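Local coordinates for protein pyrrolidone-carboxylate peptidase (Pyrococcus furiosus, PDB 1X10) that removes N-terminal pyroglutamyl (5-oxoproline) groups from polypeptides as a homotetrameric thiol peptidase of family C15, except as a rule where proline follows, at residues 43-48 and 90-95; 84-89 and 96-101; 20-25 and 191-196; 118-123 and 197-202. The protein carries 3 engineered substitutions. All blocks are in the same frame, centred on the assembly; numbering follows the deposited sequence.

Contact 1: residues 43-48 and 90-95; sequences VVFGKA and IPDNEG
Asp92 and Phe45 form the tight part of this contact. The backbone N of Phe45 donates to Asp92 OD1 at 2.9 Å, reaching that oxygen on its anti side and 20° out of the carboxylate plane. Asp92 CG stands between its backbone N and carbonyl carbon (chi1 65°), which turns OD2 back over the chain. There Asp92 OD2 takes the backbone N of Glu94 at 2.8 Å from above the plane. This is an Asx turn, and a type I turn from Asp92 to Gly95 coincides with it. Asn93 N donates to Val43 O at 2.8 Å in an almost straight bond. The Phe45 ring lies obliquely by the same acid, with CD1 3.5 Å from Asp92 OD1. Leu141 of helix 141-156 packs on Val43, Phe45 and Asp92.

On the outer side the exposed Glu94 and Lys47 close over the buried Val44. Glu94 CG rests on Val44 CG1 at 3.4 Å, the two side chains crossing at about a right angle. Lys47 NZ meets Glu94 OE2 at 2.7 Å in a salt bridge, on the syn side of that oxygen but well out of the carboxylate plane (33°). Lys47 follows the N-cap residue Gly46 and starts helix 47-59. Lys96 NZ, just beyond the turn, binds Asp92 OD1 and Phe45 O. Two amides and one ammonium group thus hold the buried Asp92 carboxylate, which probably favours its ionised form.

Contact 2: residues 84-89 and 96-101; sequences NAIDAR and KKIEDE
Ile86 and Glu101 pair backbone to backbone as an antiparallel hydrogen-bonded pair. Ile86 N donates to Glu101 O at 2.7 Å. The return bond, Glu101 N to Ile86 O, is longer at 3.3 Å. Further along, Ala88 N donates to Ile98 O at 2.9 Å. Among the side chains, Ile86 CG2 presses on Ile98 CB at 3.6 Å, the two chains meeting obliquely. Lys97 has CG anti to the backbone N and bends only at its last torsion (chi4 -62°). That bend brings Lys97 NZ over to Ala88 O at 3.0 Å. The same NZ forms a salt bridge with Glu99 OE2 at 2.9 Å, two residues along its own chain.

Asp100 and Glu101 both face Ile86, which makes a G1 beta bulge in this hairpin-like excursion between strands 76-83 and 110-112. Asp100 takes the positive phi of the bulge. Its backbone N gives a weak bond to Asp87 OD2. Next to the bulge the Asp87 and Asp100 side chains lie side by side, pointing the same way, with their OD1 atoms 3.9 Å apart.

Two acids so close would repel, but positive groups from a neighbouring subunit gather there. Arg80 NH2 of the second subunit forms salt bridges with both OD1 atoms. Lys118 of that subunit pairs with Asp100 OD2 and more weakly with Asp87. Inside the chain, Phe45 and Tyr144 cover Ile86. Just before Ala85, Asn84 OD1 takes the backbone N atoms of Ile103 and Val104, and Phe112 of the second subunit packs on Ala85.

Contact 3: residues 20-25 and 191-196; sequences ERIAKD and MALEAV. Engineered in segment 191-196: Ala192 (natural residue Glu).
Asp25 OD1 is the polar atom of this contact. It lies 4.0 Å from Leu193 CD2 and is hydrogen-bonded to Tyr189 OH at the start of helix 189-206. The Leu193 methyl thus packs beside an oxygen whose hydrogen bond goes to Tyr189. The Asp25 and Leu193 side chains cross at about a right angle. Arg21, one turn before Asp25, makes a cation-pi contact with the same Tyr189, so helix 18-26 holds this tyrosine through two side chains.

The rest of the contact is apolar and centres on Ile22. Its CG2 is anti to the backbone N, which turns it onto the side chains of helix 189-206. Ile22 CG2 meets Leu193 CD1 at 3.9 Å and Val196 CG2 at 4.0 Å. Ile22 and Leu193 run past each other in opposite directions, whereas Ile22 and Val196 cross at a slant. The other branch of Ile22 ends in CD1, which is 4.2 Å from Ala192 CB. Ala192 is engineered; the natural residue is Glu. Ile22 thus sits over three residues spread across one turn of the partner helix.

The axes of segments 20-25 and 191-196 come within 10.1 Å and cross at -53°. That angle agrees with ridges-into-grooves packing between rows of residues four apart. Leu26, the last residue of helix 18-26, adds to the apolar patch by touching Leu193 and Val196. The side chain of Val196 is about 9 Å from that of the active-site residue His166. Helix 18-26 follows strand 2-8 of the central sheet, and helix 189-206 reaches the same strand further along, where Ile200 packs on Val3 and Val5.

Contact 4: residues 118-123 and 197-202; sequences KKIMKK and KVAIEV
Lys123 lies across Val198 and Val202 and reaches on toward Glu201. Its CB is 3.9 Å from Val202 CG2 and at a similar distance from Val198 CG1. Its CG comes closer, 3.6 Å from Val198 CG1. The chain starts with CG anti to the backbone N, then bends at chi2 (61°) and again at chi4, so it runs across the partner helix, not along it, toward Glu201. At the tip, Lys123 NZ donates to a water at 2.6 Å. The same water donates to Glu201 OE2 at 2.6 Å. The two charged groups are thus linked through water and do not touch. Arg127 stands near both: its NH1 is close to Lys123 NZ, and its NH2 forms a long, weak ion pair with Glu201.

Here the axes of segments 118-123 and 197-202, in helices 117-126 and 189-206, approach to 9.3 Å with their N-to-C directions 131° apart. Both helices belong to the helical layer that covers one face of the central sheet. Ile120 packs on Ile78 of strand 76-83, while Ile200 packs on strand 2-8.

Val202 fits among Lys119, Ile120 and Lys123. Its CG1 lies 3.8 Å from Ile120 CG1 and 3.9 Å from Lys119 CB. Ile120 CG2 meets Ala199 CB at 4.0 Å, where the small side chain allows a close approach. Beyond its CB, Lys119 leads away, and its NZ forms a salt bridge with Glu206.

Overall arrangement
The four contacts form two groups on the chain. Contacts 1 and 2 have centres 11 Å apart and touch through Phe45, Ile86 and Lys96. Their segments alternate in sequence, and both involve the long loop between strands 76-83 and 110-112. Contacts 3 and 4 have centres 14 Å apart and share helix 189-206, each using a successive part of it. Contact 3 joins residues 166 positions apart, and contacts 1 and 2 lie within that span. Contact 4 opens only after both have closed. Contacts 2 and 4 are about 31 Å apart between centres, on opposite sides of the chain centre. Across subunits they meet, since Lys118 of one chain binds Asp100 of another.

Contact 1: residues 43-48 and 90-95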
loop_
_atom_site.group_PDB
_atom_site.type_symbol
_atom_site.label_atom_id
_atom_site.label_comp_id
_atom_site.label_asym_id
_atom_site.label_seq_id
_atom_site.Cartn_x
_atom_site.Cartn_y
_atom_site.Cartn_z
ATOM N N VAL A 43 4.390 23.428 -14.390
ATOM C CA VAL A 43 4.060 23.029 -13.027
ATOM C C VAL A 43 4.646 24.134 -12.150
ATOM O O VAL A 43 5.613 23.936 -11.410
ATOM C CB VAL A 43 4.683 21.659 -12.672
ATOM C CG1 VAL A 43 4.312 21.265 -11.245
ATOM C CG2 VAL A 43 4.168 20.591 -13.642
ATOM N N VAL A 44 4.031 25.308 -12.254
ATOM C CA VAL A 44 4.474 26.497 -11.539
ATOM C C VAL A 44 3.274 27.346 -11.145
ATOM O O VAL A 44 2.486 27.736 -11.999
ATOM C CB VAL A 44 5.382 27.355 -12.448
ATOM C CG1 VAL A 44 5.844 28.608 -11.697
ATOM C CG2 VAL A 44 6.568 26.524 -12.940
ATOM N N PHE A 45 3.131 27.635 -9.856
ATOM C CA PHE A 45 2.017 28.458 -9.413
ATOM C C PHE A 45 2.159 29.852 -10.026
ATOM O O PHE A 45 3.269 30.355 -10.182
ATOM C CB PHE A 45 1.995 28.569 -7.887
ATOM C CG PHE A 45 1.687 27.275 -7.188
ATOM C CD1 PHE A 45 2.687 26.561 -6.533
ATOM C CD2 PHE A 45 0.389 26.775 -7.175
ATOM C CE1 PHE A 45 2.395 25.367 -5.869
ATOM C CE2 PHE A 45 0.084 25.586 -6.516
ATOM C CZ PHE A 45 1.091 24.880 -5.859
ATOM N N GLY A 46 1.030 30.469 -10.360
ATOM C CA GLY A 46 1.059 31.791 -10.963
ATOM C C GLY A 46 1.179 31.679 -12.471
ATOM O O GLY A 46 0.233 31.969 -13.203
ATOM N N LYS A 47 2.346 31.246 -12.936
ATOM C CA LYS A 47 2.592 31.089 -14.359
ATOM C C LYS A 47 1.549 30.163 -14.987
ATOM O O LYS A 47 1.040 30.439 -16.077
ATOM C CB LYS A 47 3.995 30.525 -14.584
ATOM C CG LYS A 47 4.443 30.511 -16.034
ATOM C CD LYS A 47 5.939 30.230 -16.134
ATOM C CE LYS A 47 6.754 31.296 -15.395
ATOM N NZ LYS A 47 8.228 31.066 -15.479
ATOM N N ALA A 48 1.230 29.072 -14.293
ATOM C CA ALA A 48 0.243 28.121 -14.789
ATOM C C ALA A 48 -1.106 28.812 -14.958
ATOM O O ALA A 48 -1.838 28.543 -15.911
ATOM C CB ALA A 48 0.116 26.947 -13.828
ATOM N N ILE A 90 5.299 19.579 -1.911
ATOM C CA ILE A 90 6.611 19.799 -2.513
ATOM C C ILE A 90 6.541 21.136 -3.251
ATOM O O ILE A 90 5.459 21.611 -3.579
ATOM C CB ILE A 90 6.983 18.689 -3.536
ATOM C CG1 ILE A 90 5.971 18.666 -4.683
ATOM C CG2 ILE A 90 7.028 17.330 -2.840
ATOM C CD1 ILE A 90 6.350 17.735 -5.813
ATOM N N PRO A 91 7.691 21.771 -3.508
ATOM C CA PRO A 91 7.635 23.051 -4.217
ATOM C C PRO A 91 7.331 22.858 -5.701
ATOM O O PRO A 91 7.473 21.752 -6.230
ATOM C CB PRO A 91 9.025 23.629 -3.986
ATOM C CG PRO A 91 9.884 22.409 -3.970
ATOM C CD PRO A 91 9.077 21.423 -3.148
ATOM N N ASP A 92 6.899 23.923 -6.370
ATOM C CA ASP A 92 6.621 23.825 -7.793
ATOM C C ASP A 92 7.959 23.867 -8.525
ATOM O O ASP A 92 9.011 23.914 -7.884
ATOM C CB ASP A 92 5.686 24.955 -8.252
ATOM C CG ASP A 92 6.306 26.334 -8.137
ATOM O OD1 ASP A 92 5.555 27.319 -8.312
ATOM O OD2 ASP A 92 7.523 26.448 -7.881
ATOM N N ASN A 93 7.926 23.853 -9.855
ATOM C CA ASN A 93 9.154 23.855 -10.642
ATOM C C ASN A 93 10.058 25.074 -10.481
ATOM O O ASN A 93 11.183 25.080 -10.982
ATOM C CB ASN A 93 8.828 23.635 -12.125
ATOM C CG ASN A 93 8.597 22.163 -12.460
ATOM O OD1 ASN A 93 8.178 21.821 -13.569
ATOM N ND2 ASN A 93 8.878 21.287 -11.500
ATOM N N GLU A 94 9.584 26.107 -9.796
ATOM C CA GLU A 94 10.420 27.286 -9.593
ATOM C C GLU A 94 10.781 27.428 -8.115
ATOM O O GLU A 94 11.199 28.496 -7.663
ATOM C CB GLU A 94 9.717 28.548 -10.102
ATOM C CG GLU A 94 9.272 28.448 -11.556
ATOM C CD GLU A 94 9.116 29.801 -12.231
ATOM O OE1 GLU A 94 8.623 30.748 -11.588
ATOM O OE2 GLU A 94 9.479 29.912 -13.421
ATOM N N GLY A 95 10.614 26.338 -7.372
ATOM C CA GLY A 95 10.948 26.332 -5.956
ATOM C C GLY A 95 9.927 26.934 -5.007
ATOM O O GLY A 95 10.201 27.085 -3.817
#

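Contact 2: residues 84-89 and 96-101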
loop_
_atom_site.group_PDB
_atom_site.type_symbol
_atom_site.label_atom_id
_atom_site.label_comp_id
_atom_site.label_asym_id
_atom_site.label_seq_id
_atom_site.Cartn_x
_atom_site.Cartn_y
_atom_site.Cartn_z
ATOM N N ASN A 84 -10.640 25.444 -3.147
ATOM C CA ASN A 84 -10.014 26.762 -3.167
ATOM C C ASN A 84 -8.884 26.881 -2.150
ATOM O O ASN A 84 -8.976 27.653 -1.194
ATOM C CB ASN A 84 -11.073 27.835 -2.908
ATOM C CG ASN A 84 -10.578 29.235 -3.221
ATOM O OD1 ASN A 84 -9.471 29.421 -3.743
ATOM N ND2 ASN A 84 -11.401 30.233 -2.914
ATOM N N ALA A 85 -7.818 26.118 -2.359
ATOM C CA ALA A 85 -6.689 26.153 -1.442
ATOM C C ALA A 85 -5.415 25.616 -2.066
ATOM O O ALA A 85 -5.445 24.763 -2.960
ATOM C CB ALA A 85 -7.014 25.352 -0.175
ATOM N N ILE A 86 -4.293 26.138 -1.589
ATOM C CA ILE A 86 -2.984 25.704 -2.040
ATOM C C ILE A 86 -2.186 25.309 -0.804
ATOM O O ILE A 86 -2.040 26.102 0.129
ATOM C CB ILE A 86 -2.216 26.830 -2.758
ATOM C CG1 ILE A 86 -3.009 27.318 -3.971
ATOM C CG2 ILE A 86 -0.845 26.322 -3.192
ATOM C CD1 ILE A 86 -2.431 28.547 -4.611
ATOM N N ASP A 87 -1.696 24.076 -0.789
ATOM C CA ASP A 87 -0.884 23.587 0.314
ATOM C C ASP A 87 0.014 22.530 -0.308
ATOM O O ASP A 87 -0.265 21.335 -0.238
ATOM C CB ASP A 87 -1.743 22.966 1.418
ATOM C CG ASP A 87 -1.036 22.965 2.770
ATOM O OD1 ASP A 87 -1.463 22.228 3.688
ATOM O OD2 ASP A 87 -0.046 23.723 2.914
ATOM N N ALA A 88 1.090 22.996 -0.930
ATOM C CA ALA A 88 2.038 22.128 -1.618
ATOM C C ALA A 88 2.892 21.259 -0.701
ATOM O O ALA A 88 3.534 21.764 0.219
ATOM C CB ALA A 88 2.936 22.972 -2.508
ATOM N N ARG A 89 2.901 19.953 -0.967
ATOM C CA ARG A 89 3.698 19.014 -0.185
ATOM C C ARG A 89 5.144 19.150 -0.661
ATOM O O ARG A 89 6.087 18.862 0.077
ATOM C CB ARG A 89 3.219 17.575 -0.406
ATOM C CG ARG A 89 3.601 16.619 0.722
ATOM C CD ARG A 89 3.821 15.201 0.209
ATOM N NE ARG A 89 5.102 15.084 -0.484
ATOM C CZ ARG A 89 5.516 13.999 -1.129
ATOM N NH1 ARG A 89 4.746 12.919 -1.180
ATOM N NH2 ARG A 89 6.703 13.991 -1.723
ATOM N N LYS A 96 8.749 27.278 -5.517
ATOM C CA LYS A 96 7.713 27.870 -4.679
ATOM C C LYS A 96 6.855 26.811 -3.992
ATOM O O LYS A 96 6.189 26.011 -4.649
ATOM C CB LYS A 96 6.822 28.807 -5.509
ATOM C CG LYS A 96 7.540 30.058 -6.012
ATOM C CD LYS A 96 6.572 31.122 -6.528
ATOM C CE LYS A 96 6.314 31.019 -8.030
ATOM N NZ LYS A 96 5.561 29.814 -8.448
ATOM N N LYS A 97 6.882 26.816 -2.662
ATOM C CA LYS A 97 6.107 25.872 -1.866
ATOM C C LYS A 97 5.076 26.657 -1.059
ATOM O O LYS A 97 5.294 26.976 0.110
ATOM C CB LYS A 97 7.036 25.095 -0.931
ATOM C CG LYS A 97 6.381 23.924 -0.214
ATOM C CD LYS A 97 7.412 23.153 0.599
ATOM C CE LYS A 97 6.807 21.923 1.260
ATOM N NZ LYS A 97 5.728 22.277 2.226
ATOM N N ILE A 98 3.955 26.971 -1.698
ATOM C CA ILE A 98 2.887 27.739 -1.070
ATOM C C ILE A 98 2.067 26.896 -0.100
ATOM O O ILE A 98 1.669 25.776 -0.416
ATOM C CB ILE A 98 1.953 28.342 -2.145
ATOM C CG1 ILE A 98 2.770 29.217 -3.105
ATOM C CG2 ILE A 98 0.849 29.153 -1.488
ATOM C CD1 ILE A 98 1.971 29.795 -4.256
ATOM N N GLU A 99 1.806 27.449 1.080
ATOM C CA GLU A 99 1.044 26.741 2.102
ATOM C C GLU A 99 -0.111 27.568 2.665
ATOM O O GLU A 99 0.008 28.776 2.855
ATOM C CB GLU A 99 1.979 26.320 3.243
ATOM C CG GLU A 99 3.159 25.471 2.785
ATOM C CD GLU A 99 4.164 25.204 3.894
ATOM O OE1 GLU A 99 4.700 26.183 4.460
ATOM O OE2 GLU A 99 4.422 24.019 4.197
ATOM N N ASP A 100 -1.229 26.897 2.925
ATOM C CA ASP A 100 -2.425 27.527 3.484
ATOM C C ASP A 100 -2.748 28.876 2.860
ATOM O O ASP A 100 -2.671 29.919 3.508
ATOM C CB ASP A 100 -2.265 27.679 4.997
ATOM C CG ASP A 100 -1.961 26.362 5.673
ATOM O OD1 ASP A 100 -2.771 25.425 5.530
ATOM O OD2 ASP A 100 -0.914 26.259 6.342
ATOM N N GLU A 101 -3.138 28.843 1.597
ATOM C CA GLU A 101 -3.454 30.057 0.874
ATOM C C GLU A 101 -4.568 29.755 -0.120
ATOM O O GLU A 101 -4.560 28.715 -0.772
ATOM C CB GLU A 101 -2.196 30.518 0.147
ATOM C CG GLU A 101 -2.216 31.922 -0.371
ATOM C CD GLU A 101 -0.825 32.374 -0.752
ATOM O OE1 GLU A 101 0.028 32.468 0.158
ATOM O OE2 GLU A 101 -0.583 32.619 -1.955
#

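Contact 3: residues 20-25 and 191-196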
loop_
_atom_site.group_PDB
_atom_site.type_symbol
_atom_site.label_atom_id
_atom_site.label_comp_id
_atom_site.label_asym_id
_atom_site.label_seq_id
_atom_site.Cartn_x
_atom_site.Cartn_y
_atom_site.Cartn_z
ATOM N N GLU A 20 1.942 15.272 -20.680
ATOM C CA GLU A 20 2.474 16.217 -21.655
ATOM C C GLU A 20 2.312 15.580 -23.039
ATOM O O GLU A 20 1.876 16.232 -23.990
ATOM C CB GLU A 20 3.953 16.506 -21.379
ATOM C CG GLU A 20 4.651 17.266 -22.498
ATOM C CD GLU A 20 5.985 17.862 -22.072
ATOM O OE1 GLU A 20 6.714 17.216 -21.294
ATOM O OE2 GLU A 20 6.313 18.977 -22.528
ATOM N N ARG A 21 2.655 14.299 -23.139
ATOM C CA ARG A 21 2.528 13.571 -24.402
ATOM C C ARG A 21 1.067 13.444 -24.811
ATOM O O ARG A 21 0.733 13.554 -25.987
ATOM C CB ARG A 21 3.120 12.168 -24.280
ATOM C CG ARG A 21 4.620 12.095 -24.433
ATOM C CD ARG A 21 5.096 10.654 -24.290
ATOM N NE ARG A 21 4.558 9.778 -25.330
ATOM C CZ ARG A 21 4.732 8.458 -25.352
ATOM N NH1 ARG A 21 5.425 7.865 -24.389
ATOM N NH2 ARG A 21 4.227 7.725 -26.339
ATOM N N ILE A 22 0.200 13.191 -23.835
ATOM C CA ILE A 22 -1.227 13.061 -24.110
ATOM C C ILE A 22 -1.752 14.338 -24.759
ATOM O O ILE A 22 -2.450 14.295 -25.774
ATOM C CB ILE A 22 -2.028 12.784 -22.816
ATOM C CG1 ILE A 22 -1.690 11.386 -22.288
ATOM C CG2 ILE A 22 -3.518 12.892 -23.094
ATOM C CD1 ILE A 22 -2.393 11.017 -20.990
ATOM N N ALA A 23 -1.409 15.479 -24.169
ATOM C CA ALA A 23 -1.850 16.765 -24.698
ATOM C C ALA A 23 -1.365 16.954 -26.135
ATOM O O ALA A 23 -2.133 17.342 -27.014
ATOM C CB ALA A 23 -1.334 17.898 -23.817
ATOM N N LYS A 24 -0.085 16.681 -26.369
ATOM C CA LYS A 24 0.481 16.830 -27.703
ATOM C C LYS A 24 -0.105 15.842 -28.710
ATOM O O LYS A 24 -0.304 16.186 -29.873
ATOM C CB LYS A 24 1.999 16.682 -27.653
ATOM C CG LYS A 24 2.694 17.817 -26.923
ATOM C CD LYS A 24 4.207 17.660 -26.978
ATOM C CE LYS A 24 4.906 18.823 -26.297
ATOM N NZ LYS A 24 6.391 18.643 -26.295
ATOM N N ASP A 25 -0.381 14.622 -28.262
ATOM C CA ASP A 25 -0.952 13.598 -29.132
ATOM C C ASP A 25 -2.394 13.910 -29.511
ATOM O O ASP A 25 -2.838 13.588 -30.618
ATOM C CB ASP A 25 -0.900 12.225 -28.450
ATOM C CG ASP A 25 0.458 11.546 -28.595
ATOM O OD1 ASP A 25 0.677 10.499 -27.957
ATOM O OD2 ASP A 25 1.303 12.054 -29.351
ATOM N N MET A 191 -3.199 3.153 -22.729
ATOM C CA MET A 191 -4.463 3.117 -22.007
ATOM C C MET A 191 -4.812 4.480 -21.416
ATOM O O MET A 191 -5.977 4.872 -21.398
ATOM C CB MET A 191 -4.430 2.069 -20.892
ATOM C CG MET A 191 -5.742 1.987 -20.126
ATOM S SD MET A 191 -5.861 0.595 -19.013
ATOM C CE MET A 191 -6.310 -0.721 -20.184
ATOM N N ALA A 192 -3.804 5.196 -20.926
ATOM C CA ALA A 192 -4.027 6.519 -20.352
ATOM C C ALA A 192 -4.545 7.459 -21.442
ATOM O O ALA A 192 -5.486 8.229 -21.227
ATOM C CB ALA A 192 -2.720 7.065 -19.761
ATOM N N LEU A 193 -3.926 7.387 -22.616
ATOM C CA LEU A 193 -4.324 8.228 -23.738
ATOM C C LEU A 193 -5.755 7.915 -24.158
ATOM O O LEU A 193 -6.566 8.822 -24.356
ATOM C CB LEU A 193 -3.371 8.018 -24.920
ATOM C CG LEU A 193 -3.696 8.735 -26.234
ATOM C CD1 LEU A 193 -3.708 10.250 -26.024
ATOM C CD2 LEU A 193 -2.659 8.352 -27.289
ATOM N N GLU A 194 -6.068 6.630 -24.283
ATOM C CA GLU A 194 -7.406 6.211 -24.688
ATOM C C GLU A 194 -8.444 6.646 -23.655
ATOM O O GLU A 194 -9.561 7.026 -24.006
ATOM C CB GLU A 194 -7.459 4.689 -24.875
ATOM C CG GLU A 194 -8.831 4.166 -25.295
ATOM C CD GLU A 194 -9.225 4.586 -26.704
ATOM O OE1 GLU A 194 -10.402 4.375 -27.080
ATOM O OE2 GLU A 194 -8.365 5.118 -27.441
ATOM N N ALA A 195 -8.070 6.591 -22.381
ATOM C CA ALA A 195 -8.972 6.995 -21.311
ATOM C C ALA A 195 -9.380 8.457 -21.499
ATOM O O ALA A 195 -10.551 8.798 -21.361
ATOM C CB ALA A 195 -8.295 6.804 -19.942
ATOM N N VAL A 196 -8.411 9.315 -21.810
ATOM C CA VAL A 196 -8.696 10.730 -22.022
ATOM C C VAL A 196 -9.572 10.912 -23.266
ATOM O O VAL A 196 -10.486 11.732 -23.270
ATOM C CB VAL A 196 -7.385 11.551 -22.172
ATOM C CG1 VAL A 196 -7.707 13.013 -22.478
ATOM C CG2 VAL A 196 -6.572 11.461 -20.887
#

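Contact 4: residues 118-123 and 197-202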
loop_
_atom_site.group_PDB
_atom_site.type_symbol
_atom_site.label_atom_id
_atom_site.label_comp_id
_atom_site.label_asym_id
_atom_site.label_seq_id
_atom_site.Cartn_x
_atom_site.Cartn_y
_atom_site.Cartn_z
ATOM N N LYS A 118 -19.639 10.193 -13.718
ATOM C CA LYS A 118 -20.130 8.823 -13.569
ATOM C C LYS A 118 -20.260 8.121 -14.925
ATOM O O LYS A 118 -19.939 6.939 -15.046
ATOM C CB LYS A 118 -21.470 8.804 -12.821
ATOM C CG LYS A 118 -21.351 9.099 -11.319
ATOM C CD LYS A 118 -20.410 8.100 -10.630
ATOM C CE LYS A 118 -20.227 8.385 -9.136
ATOM N NZ LYS A 118 -21.449 8.114 -8.328
ATOM N N LYS A 119 -20.728 8.841 -15.942
ATOM C CA LYS A 119 -20.859 8.252 -17.272
ATOM C C LYS A 119 -19.481 7.943 -17.856
ATOM O O LYS A 119 -19.294 6.934 -18.539
ATOM C CB LYS A 119 -21.620 9.192 -18.208
ATOM C CG LYS A 119 -23.099 9.319 -17.883
ATOM C CD LYS A 119 -23.812 10.163 -18.920
ATOM C CE LYS A 119 -25.313 10.196 -18.667
ATOM N NZ LYS A 119 -26.017 11.049 -19.664
ATOM N N ILE A 120 -18.517 8.819 -17.595
ATOM C CA ILE A 120 -17.162 8.608 -18.083
ATOM C C ILE A 120 -16.595 7.341 -17.433
ATOM O O ILE A 120 -16.053 6.475 -18.115
ATOM C CB ILE A 120 -16.262 9.826 -17.752
ATOM C CG1 ILE A 120 -16.703 11.027 -18.591
ATOM C CG2 ILE A 120 -14.802 9.495 -18.012
ATOM C CD1 ILE A 120 -15.987 12.323 -18.248
ATOM N N MET A 121 -16.738 7.227 -16.116
ATOM C CA MET A 121 -16.232 6.056 -15.408
ATOM C C MET A 121 -16.868 4.780 -15.960
ATOM O O MET A 121 -16.198 3.764 -16.149
ATOM C CB MET A 121 -16.522 6.172 -13.907
ATOM C CG MET A 121 -16.104 4.938 -13.102
ATOM S SD MET A 121 -16.248 5.120 -11.290
ATOM C CE MET A 121 -18.007 4.777 -11.054
ATOM N N LYS A 122 -18.167 4.845 -16.221
ATOM C CA LYS A 122 -18.896 3.700 -16.743
ATOM C C LYS A 122 -18.376 3.274 -18.117
ATOM O O LYS A 122 -18.180 2.090 -18.373
ATOM C CB LYS A 122 -20.388 4.035 -16.813
ATOM C CG LYS A 122 -21.289 2.862 -17.168
ATOM C CD LYS A 122 -21.233 2.529 -18.645
ATOM C CE LYS A 122 -21.867 3.625 -19.499
ATOM N NZ LYS A 122 -21.799 3.313 -20.959
ATOM N N LYS A 123 -18.150 4.238 -19.002
ATOM C CA LYS A 123 -17.655 3.922 -20.337
ATOM C C LYS A 123 -16.236 3.353 -20.279
ATOM O O LYS A 123 -15.900 2.415 -21.006
ATOM C CB LYS A 123 -17.679 5.169 -21.224
ATOM C CG LYS A 123 -17.475 4.871 -22.696
ATOM C CD LYS A 123 -18.585 3.963 -23.212
ATOM C CE LYS A 123 -18.398 3.631 -24.684
ATOM N NZ LYS A 123 -18.475 4.848 -25.534
ATOM N N LYS A 197 -9.295 10.143 -24.318
ATOM C CA LYS A 197 -10.087 10.233 -25.541
ATOM C C LYS A 197 -11.530 9.846 -25.226
ATOM O O LYS A 197 -12.473 10.485 -25.692
ATOM C CB LYS A 197 -9.539 9.299 -26.625
ATOM C CG LYS A 197 -8.226 9.745 -27.244
ATOM C CD LYS A 197 -7.822 8.819 -28.390
ATOM C CE LYS A 197 -6.450 9.195 -28.943
ATOM N NZ LYS A 197 -5.969 8.241 -29.989
ATOM N N VAL A 198 -11.697 8.795 -24.432
ATOM C CA VAL A 198 -13.030 8.346 -24.052
ATOM C C VAL A 198 -13.774 9.421 -23.262
ATOM O O VAL A 198 -14.958 9.661 -23.492
ATOM C CB VAL A 198 -12.967 7.060 -23.213
ATOM C CG1 VAL A 198 -14.350 6.738 -22.652
ATOM C CG2 VAL A 198 -12.460 5.903 -24.079
ATOM N N ALA A 199 -13.077 10.069 -22.331
ATOM C CA ALA A 199 -13.684 11.120 -21.522
ATOM C C ALA A 199 -14.193 12.244 -22.420
ATOM O O ALA A 199 -15.282 12.786 -22.203
ATOM C CB ALA A 199 -12.663 11.671 -20.521
ATOM N N ILE A 200 -13.397 12.604 -23.420
ATOM C CA ILE A 200 -13.779 13.665 -24.350
ATOM C C ILE A 200 -15.042 13.264 -25.119
ATOM O O ILE A 200 -15.991 14.041 -25.235
ATOM C CB ILE A 200 -12.639 13.956 -25.362
ATOM C CG1 ILE A 200 -11.404 14.476 -24.624
ATOM C CG2 ILE A 200 -13.106 14.974 -26.392
ATOM C CD1 ILE A 200 -10.176 14.601 -25.496
ATOM N N GLU A 201 -15.047 12.042 -25.638
ATOM C CA GLU A 201 -16.185 11.527 -26.390
ATOM C C GLU A 201 -17.459 11.545 -25.551
ATOM O O GLU A 201 -18.514 11.994 -26.013
ATOM C CB GLU A 201 -15.899 10.098 -26.858
ATOM C CG GLU A 201 -14.706 9.991 -27.791
ATOM C CD GLU A 201 -14.285 8.556 -28.062
ATOM O OE1 GLU A 201 -13.315 8.370 -28.825
ATOM O OE2 GLU A 201 -14.909 7.615 -27.517
ATOM N N VAL A 202 -17.355 11.068 -24.315
ATOM C CA VAL A 202 -18.508 11.034 -23.421
ATOM C C VAL A 202 -18.980 12.452 -23.076
ATOM O O VAL A 202 -20.184 12.710 -23.011
ATOM C CB VAL A 202 -18.179 10.262 -22.125
ATOM C CG1 VAL A 202 -19.370 10.302 -21.172
ATOM C CG2 VAL A 202 -17.810 8.815 -22.468
HETATM O O HOH W 1 -16.727 6.724 -25.823
#